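Long-range contacts in 336aa long hypothetical dTDP-glucose 4,6-dehydratase (Pyrococcus horikoshii, PDB 2HUN), which probably acts as a dTDP-glucose 4,6-dehydratase of the Rossmann-fold type, using a bound NAD cofactor: residues N18-I23 and V224-E228; L171-R177 and S236-I242. All blocks are in the same frame, centred on the assembly; numbering follows the deposited sequence.

Interaction 1 (N18-I23 and V224-E228); sequences NFIRYI and VRAIE
Val224 wedges between Phe19 and Tyr22, and this is where the two helices come closest. Its CG1 methyl sits over one face of the Tyr22 ring, 3.3 Å from CD2 of Tyr22, while its CG2 reaches back to the Phe19 backbone, 3.7 Å from CA of Phe19. With CG anti to the backbone N (chi1 176°), Tyr22 extends across the gap and past the valine. Deeper in, CE1 of Phe19 meets CG2 of Ile227 at 3.6 Å, and both side chains rest on Val80 of strand 78-81. One face of the Phe19 ring is covered by CG1 of Ile23 from its own helix. Helix 14-26 comes after strand 5-9 and a glycine-rich turn (Gly11 and Gly13, then Gly16 in the helix), consistent with the nucleotide-binding motif of Rossmann folds; Phe14 and Ile15 at the helix start bind NAD. The axes of segments 18-23 and 224-228 cross at -67°, 10.2 Å apart at closest approach, and the side chain of Ile227 lies about 7 Å from the cofactor. Toward the partly exposed side the packing gives way to longer polar side chains. The hydroxyl of Tyr22 donates to Glu228, with OH and OE1 2.8 Å apart; it approaches from the syn side, 27° out of the carboxylate plane, and the carboxylate stands nearly upright against the ring. Glu228 OE2 is hydrogen-bonded to His27 NE2, so both oxygens are held and the rotation of the group is restricted. Arg225 meets Tyr22 by packing alone: its guanidinium turns a face to CE1 of Tyr22, 3.9 Å above its plane, the two planes steeply inclined. NH1 of Arg225 approaches the Tyr22 hydroxyl at too poor an angle for a hydrogen bond, while NH2 forms a salt bridge with Glu221.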
loop_
_atom_site.group_PDB
_atom_site.type_symbol
_atom_site.label_atom_id
_atom_site.label_comp_id
_atom_site.label_asym_id
_atom_site.label_seq_id
_atom_site.Cartn_x
_atom_site.Cartn_y
_atom_site.Cartn_z
ATOM N N ASN A 18 -25.787 -6.945 3.339
ATOM C CA ASN A 18 -26.347 -7.484 2.108
ATOM C C ASN A 18 -25.694 -8.834 1.782
ATOM O O ASN A 18 -26.366 -9.767 1.351
ATOM C CB ASN A 18 -26.118 -6.500 0.956
ATOM C CG ASN A 18 -27.218 -5.459 0.855
ATOM O OD1 ASN A 18 -28.333 -5.763 0.445
ATOM N ND2 ASN A 18 -26.908 -4.228 1.234
ATOM N N PHE A 19 -24.382 -8.928 1.994
ATOM C CA PHE A 19 -23.651 -10.161 1.721
ATOM C C PHE A 19 -24.165 -11.294 2.606
ATOM O O PHE A 19 -24.522 -12.367 2.116
ATOM C CB PHE A 19 -22.151 -9.962 1.974
ATOM C CG PHE A 19 -21.314 -11.180 1.665
ATOM C CD1 PHE A 19 -21.061 -11.557 0.345
ATOM C CD2 PHE A 19 -20.801 -11.962 2.694
ATOM C CE1 PHE A 19 -20.311 -12.692 0.059
ATOM C CE2 PHE A 19 -20.048 -13.102 2.419
ATOM C CZ PHE A 19 -19.802 -13.467 1.097
ATOM N N ILE A 20 -24.200 -11.048 3.914
ATOM C CA ILE A 20 -24.664 -12.047 4.866
ATOM C C ILE A 20 -26.078 -12.562 4.568
ATOM O O ILE A 20 -26.308 -13.767 4.571
ATOM C CB ILE A 20 -24.606 -11.499 6.310
ATOM C CG1 ILE A 20 -23.141 -11.280 6.702
ATOM C CG2 ILE A 20 -25.315 -12.462 7.269
ATOM C CD1 ILE A 20 -22.919 -10.668 8.084
ATOM N N ARG A 21 -27.021 -11.661 4.305
ATOM C CA ARG A 21 -28.390 -12.083 4.005
ATOM C C ARG A 21 -28.394 -12.962 2.748
ATOM O O ARG A 21 -29.026 -14.023 2.706
ATOM C CB ARG A 21 -29.290 -10.858 3.789
ATOM C CG ARG A 21 -30.784 -11.186 3.715
ATOM C CD ARG A 21 -31.631 -9.913 3.730
ATOM N NE ARG A 21 -31.375 -9.082 4.909
ATOM C CZ ARG A 21 -31.975 -9.240 6.090
ATOM N NH1 ARG A 21 -32.876 -10.199 6.265
ATOM N NH2 ARG A 21 -31.673 -8.434 7.102
ATOM N N TYR A 22 -27.681 -12.508 1.723
ATOM C CA TYR A 22 -27.583 -13.245 0.467
ATOM C C TYR A 22 -26.983 -14.638 0.702
ATOM O O TYR A 22 -27.546 -15.655 0.297
ATOM C CB TYR A 22 -26.700 -12.468 -0.512
ATOM C CG TYR A 22 -26.438 -13.184 -1.813
ATOM C CD1 TYR A 22 -27.311 -13.053 -2.889
ATOM C CD2 TYR A 22 -25.305 -13.990 -1.970
ATOM C CE1 TYR A 22 -27.063 -13.708 -4.101
ATOM C CE2 TYR A 22 -25.049 -14.648 -3.171
ATOM C CZ TYR A 22 -25.931 -14.501 -4.230
ATOM O OH TYR A 22 -25.686 -15.147 -5.418
ATOM N N ILE A 23 -25.829 -14.676 1.355
ATOM C CA ILE A 23 -25.150 -15.936 1.628
ATOM C C ILE A 23 -26.001 -16.959 2.380
ATOM O O ILE A 23 -26.088 -18.117 1.969
ATOM C CB ILE A 23 -23.831 -15.683 2.401
ATOM C CG1 ILE A 23 -22.718 -15.348 1.404
ATOM C CG2 ILE A 23 -23.475 -16.879 3.271
ATOM C CD1 ILE A 23 -22.610 -16.326 0.234
ATOM N N VAL A 224 -22.169 -8.391 -4.370
ATOM C CA VAL A 224 -22.250 -9.576 -3.519
ATOM C C VAL A 224 -22.039 -10.858 -4.322
ATOM O O VAL A 224 -21.297 -11.744 -3.900
ATOM C CB VAL A 224 -23.621 -9.636 -2.791
ATOM C CG1 VAL A 224 -23.890 -11.039 -2.288
ATOM C CG2 VAL A 224 -23.620 -8.665 -1.609
ATOM N N ARG A 225 -22.687 -10.949 -5.480
ATOM C CA ARG A 225 -22.556 -12.125 -6.332
ATOM C C ARG A 225 -21.116 -12.283 -6.801
ATOM O O ARG A 225 -20.596 -13.407 -6.878
ATOM C CB ARG A 225 -23.508 -12.022 -7.530
ATOM C CG ARG A 225 -24.977 -12.262 -7.158
ATOM C CD ARG A 225 -25.936 -11.891 -8.288
ATOM N NE ARG A 225 -27.339 -12.070 -7.904
ATOM C CZ ARG A 225 -27.964 -13.245 -7.844
ATOM N NH1 ARG A 225 -27.317 -14.365 -8.148
ATOM N NH2 ARG A 225 -29.235 -13.307 -7.465
ATOM N N ALA A 226 -20.470 -11.156 -7.105
ATOM C CA ALA A 226 -19.080 -11.169 -7.538
ATOM C C ALA A 226 -18.184 -11.674 -6.403
ATOM O O ALA A 226 -17.317 -12.512 -6.626
ATOM C CB ALA A 226 -18.645 -9.764 -7.963
ATOM N N ILE A 227 -18.386 -11.160 -5.192
ATOM C CA ILE A 227 -17.585 -11.595 -4.051
ATOM C C ILE A 227 -17.732 -13.107 -3.857
ATOM O O ILE A 227 -16.745 -13.816 -3.639
ATOM C CB ILE A 227 -18.011 -10.865 -2.749
ATOM C CG1 ILE A 227 -17.695 -9.369 -2.864
ATOM C CG2 ILE A 227 -17.297 -11.485 -1.542
ATOM C CD1 ILE A 227 -18.055 -8.532 -1.635
ATOM N N GLU A 228 -18.966 -13.594 -3.940
ATOM C CA GLU A 228 -19.236 -15.020 -3.786
ATOM C C GLU A 228 -18.420 -15.805 -4.803
ATOM O O GLU A 228 -17.759 -16.791 -4.467
ATOM C CB GLU A 228 -20.727 -15.315 -3.999
ATOM C CG GLU A 228 -21.058 -16.810 -4.098
ATOM C CD GLU A 228 -22.542 -17.096 -4.301
ATOM O OE1 GLU A 228 -23.179 -16.430 -5.145
ATOM O OE2 GLU A 228 -23.069 -18.004 -3.626
#

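Interaction 2 (L171-R177 and S236-I242)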
loop_
_atom_site.group_PDB
_atom_site.type_symbol
_atom_site.label_atom_id
_atom_site.label_comp_id
_atom_site.label_asym_id
_atom_site.label_seq_id
_atom_site.Cartn_x
_atom_site.Cartn_y
_atom_site.Cartn_z
ATOM N N LEU A 171 -0.709 -18.299 1.320
ATOM C CA LEU A 171 -2.112 -18.231 1.682
ATOM C C LEU A 171 -3.000 -18.402 0.450
ATOM O O LEU A 171 -2.520 -18.378 -0.685
ATOM C CB LEU A 171 -2.402 -16.884 2.345
ATOM C CG LEU A 171 -1.498 -16.520 3.525
ATOM C CD1 LEU A 171 -1.947 -15.199 4.109
ATOM C CD2 LEU A 171 -1.549 -17.614 4.583
ATOM N N ASN A 172 -4.294 -18.592 0.687
ATOM C CA ASN A 172 -5.279 -18.735 -0.380
ATOM C C ASN A 172 -6.100 -17.459 -0.274
ATOM O O ASN A 172 -7.181 -17.458 0.313
ATOM C CB ASN A 172 -6.183 -19.946 -0.129
ATOM C CG ASN A 172 -7.096 -20.247 -1.303
ATOM O OD1 ASN A 172 -7.327 -19.396 -2.162
ATOM N ND2 ASN A 172 -7.631 -21.465 -1.337
ATOM N N ALA A 173 -5.581 -16.373 -0.841
ATOM C CA ALA A 173 -6.252 -15.087 -0.750
ATOM C C ALA A 173 -6.348 -14.304 -2.050
ATOM O O ALA A 173 -5.416 -14.292 -2.847
ATOM C CB ALA A 173 -5.555 -14.238 0.299
ATOM N N SER A 174 -7.490 -13.653 -2.247
ATOM C CA SER A 174 -7.721 -12.811 -3.419
ATOM C C SER A 174 -8.180 -11.444 -2.916
ATOM O O SER A 174 -8.596 -11.309 -1.766
ATOM C CB SER A 174 -8.800 -13.394 -4.332
ATOM O OG SER A 174 -8.385 -14.608 -4.920
ATOM N N ILE A 175 -8.095 -10.441 -3.783
ATOM C CA ILE A 175 -8.503 -9.083 -3.453
ATOM C C ILE A 175 -9.551 -8.638 -4.467
ATOM O O ILE A 175 -9.440 -8.943 -5.656
ATOM C CB ILE A 175 -7.313 -8.093 -3.550
ATOM C CG1 ILE A 175 -6.255 -8.415 -2.492
ATOM C CG2 ILE A 175 -7.808 -6.658 -3.397
ATOM C CD1 ILE A 175 -4.953 -7.649 -2.697
ATOM N N THR A 176 -10.577 -7.934 -3.996
ATOM C CA THR A 176 -11.596 -7.408 -4.895
ATOM C C THR A 176 -11.602 -5.878 -4.798
ATOM O O THR A 176 -11.315 -5.310 -3.737
ATOM C CB THR A 176 -13.012 -7.933 -4.542
ATOM O OG1 THR A 176 -13.330 -7.592 -3.186
ATOM C CG2 THR A 176 -13.073 -9.446 -4.704
ATOM N N ARG A 177 -11.908 -5.219 -5.911
ATOM C CA ARG A 177 -11.988 -3.762 -5.952
ATOM C C ARG A 177 -13.233 -3.414 -6.757
ATOM O O ARG A 177 -13.336 -3.744 -7.945
ATOM C CB ARG A 177 -10.731 -3.158 -6.605
ATOM C CG ARG A 177 -9.485 -3.199 -5.719
ATOM C CD ARG A 177 -8.235 -2.819 -6.494
ATOM N NE ARG A 177 -7.024 -2.844 -5.672
ATOM C CZ ARG A 177 -5.795 -2.901 -6.185
ATOM N NH1 ARG A 177 -5.637 -2.943 -7.504
ATOM N NH2 ARG A 177 -4.732 -2.911 -5.390
ATOM N N SER A 236 -5.719 -17.495 -5.925
ATOM C CA SER A 236 -4.924 -16.835 -4.902
ATOM C C SER A 236 -3.898 -15.906 -5.539
ATOM O O SER A 236 -3.445 -16.155 -6.652
ATOM C CB SER A 236 -4.214 -17.880 -4.037
ATOM O OG SER A 236 -3.548 -17.273 -2.944
ATOM N N ARG A 237 -3.545 -14.836 -4.830
ATOM C CA ARG A 237 -2.566 -13.863 -5.311
ATOM C C ARG A 237 -3.112 -12.964 -6.421
ATOM O O ARG A 237 -2.375 -12.153 -6.980
ATOM C CB ARG A 237 -1.310 -14.583 -5.826
ATOM C CG ARG A 237 -0.753 -15.594 -4.841
ATOM C CD ARG A 237 0.492 -16.323 -5.347
ATOM N NE ARG A 237 1.025 -17.193 -4.299
ATOM C CZ ARG A 237 2.236 -17.741 -4.311
ATOM N NH1 ARG A 237 3.060 -17.514 -5.325
ATOM N NH2 ARG A 237 2.629 -18.508 -3.301
ATOM N N GLU A 238 -4.398 -13.095 -6.734
ATOM C CA GLU A 238 -5.004 -12.290 -7.797
ATOM C C GLU A 238 -5.963 -11.199 -7.320
ATOM O O GLU A 238 -6.709 -11.378 -6.358
ATOM C CB GLU A 238 -5.771 -13.181 -8.780
ATOM C CG GLU A 238 -4.943 -14.200 -9.544
ATOM C CD GLU A 238 -3.919 -13.563 -10.468
ATOM O OE1 GLU A 238 -4.064 -12.366 -10.788
ATOM O OE2 GLU A 238 -2.975 -14.266 -10.888
ATOM N N ILE A 239 -5.938 -10.066 -8.017
ATOM C CA ILE A 239 -6.831 -8.961 -7.716
ATOM C C ILE A 239 -7.934 -8.986 -8.778
ATOM O O ILE A 239 -7.670 -9.260 -9.959
ATOM C CB ILE A 239 -6.098 -7.601 -7.770
ATOM C CG1 ILE A 239 -4.972 -7.571 -6.730
ATOM C CG2 ILE A 239 -7.088 -6.461 -7.505
ATOM C CD1 ILE A 239 -4.230 -6.248 -6.675
ATOM N N TYR A 240 -9.165 -8.713 -8.355
ATOM C CA TYR A 240 -10.303 -8.714 -9.261
ATOM C C TYR A 240 -11.102 -7.411 -9.190
ATOM O O TYR A 240 -11.724 -7.112 -8.169
ATOM C CB TYR A 240 -11.241 -9.890 -8.933
ATOM C CG TYR A 240 -10.668 -11.262 -9.210
ATOM C CD1 TYR A 240 -10.680 -11.804 -10.499
ATOM C CD2 TYR A 240 -10.110 -12.022 -8.178
ATOM C CE1 TYR A 240 -10.152 -13.078 -10.752
ATOM C CE2 TYR A 240 -9.581 -13.283 -8.420
ATOM C CZ TYR A 240 -9.606 -13.808 -9.702
ATOM O OH TYR A 240 -9.097 -15.061 -9.920
ATOM N N ASN A 241 -11.078 -6.634 -10.272
ATOM C CA ASN A 241 -11.838 -5.389 -10.328
ATOM C C ASN A 241 -13.286 -5.805 -10.543
ATOM O O ASN A 241 -13.551 -6.782 -11.236
ATOM C CB ASN A 241 -11.437 -4.513 -11.528
ATOM C CG ASN A 241 -10.179 -3.697 -11.292
ATOM O OD1 ASN A 241 -9.752 -3.466 -10.153
ATOM N ND2 ASN A 241 -9.590 -3.227 -12.385
ATOM N N ILE A 242 -14.216 -5.048 -9.973
ATOM C CA ILE A 242 -15.642 -5.335 -10.126
ATOM C C ILE A 242 -16.350 -4.027 -10.467
ATOM O O ILE A 242 -16.366 -3.096 -9.659
ATOM C CB ILE A 242 -16.255 -5.901 -8.824
ATOM C CG1 ILE A 242 -15.470 -7.136 -8.363
ATOM C CG2 ILE A 242 -17.713 -6.265 -9.060
ATOM C CD1 ILE A 242 -15.900 -7.671 -6.996
HETATM O O HOH W 1 -0.185 -18.570 -2.188
#
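Parallel strand pairing in the Rossmann-type sheet joins 172-177 to 239-242, with Ile175, Thr176 and Arg177 set beside Ile239, Tyr240 and Asn241. The ladder runs from Ile175 N to Glu238 O (3.1 Å), through Tyr240 N to Ile175 O (2.7 Å) and Arg177 N to Tyr240 O, to Ile242 N and Arg177 O (2.6 Å). Ahead of the regular pairing a serine takes over: Ser236 OG, anti to its own N (chi1 -174°), donates to Leu171 O at 2.7 Å and accepts from Ala173 N at 3.1 Å. Arg237 N then bonds Ala173 O, and a water links Leu171 O to Arg237 NE. On one face of the sheet Ile175 and Ile239 lie side by side, and CD1 of Ile239 lies over one face of the Arg177 guanidinium, 3.3 Å above its plane and offset toward the rim. NH2 of Arg177 is in a salt bridge with Asp159, and NH1 bonds the hydroxyl of Tyr131, which also bonds Asn241 OD1. On the other face, Ser174 OG, hydrogen-bonded to Glu235 O, sits in plane at the edge of the Tyr240 ring, whose OH bonds Glu235 N, and CD1 of Ile242 touches CB of Thr176 at 3.8 Å. Helix 150-168 covers the Ile175 side and helix 220-233 the Ser174, Thr176 and Ile242 side, while the even-numbered backbone groups of 172-176 bond strand 121-127.

Overall arrangement
The four segments alternate along the chain: 18-23, 171-177, 224-228, 236-242. Interaction 1 brings the first helix of the fold against a much later one, and interaction 2 adds a late strand to the central sheet. Their centres lie 16 Å apart. Helix 220-233 connects them, since it packs on helix 14-26 and then leads into strand 239-242; CB of Ala226 touches CD1 of Ile242 at 3.6 Å. Both contacts thus belong to one layered alpha/beta body, the first in a helix layer and the second within the sheet that this layer covers. NAD lies about 7 Å from side chains of each, Ile227 and Arg177.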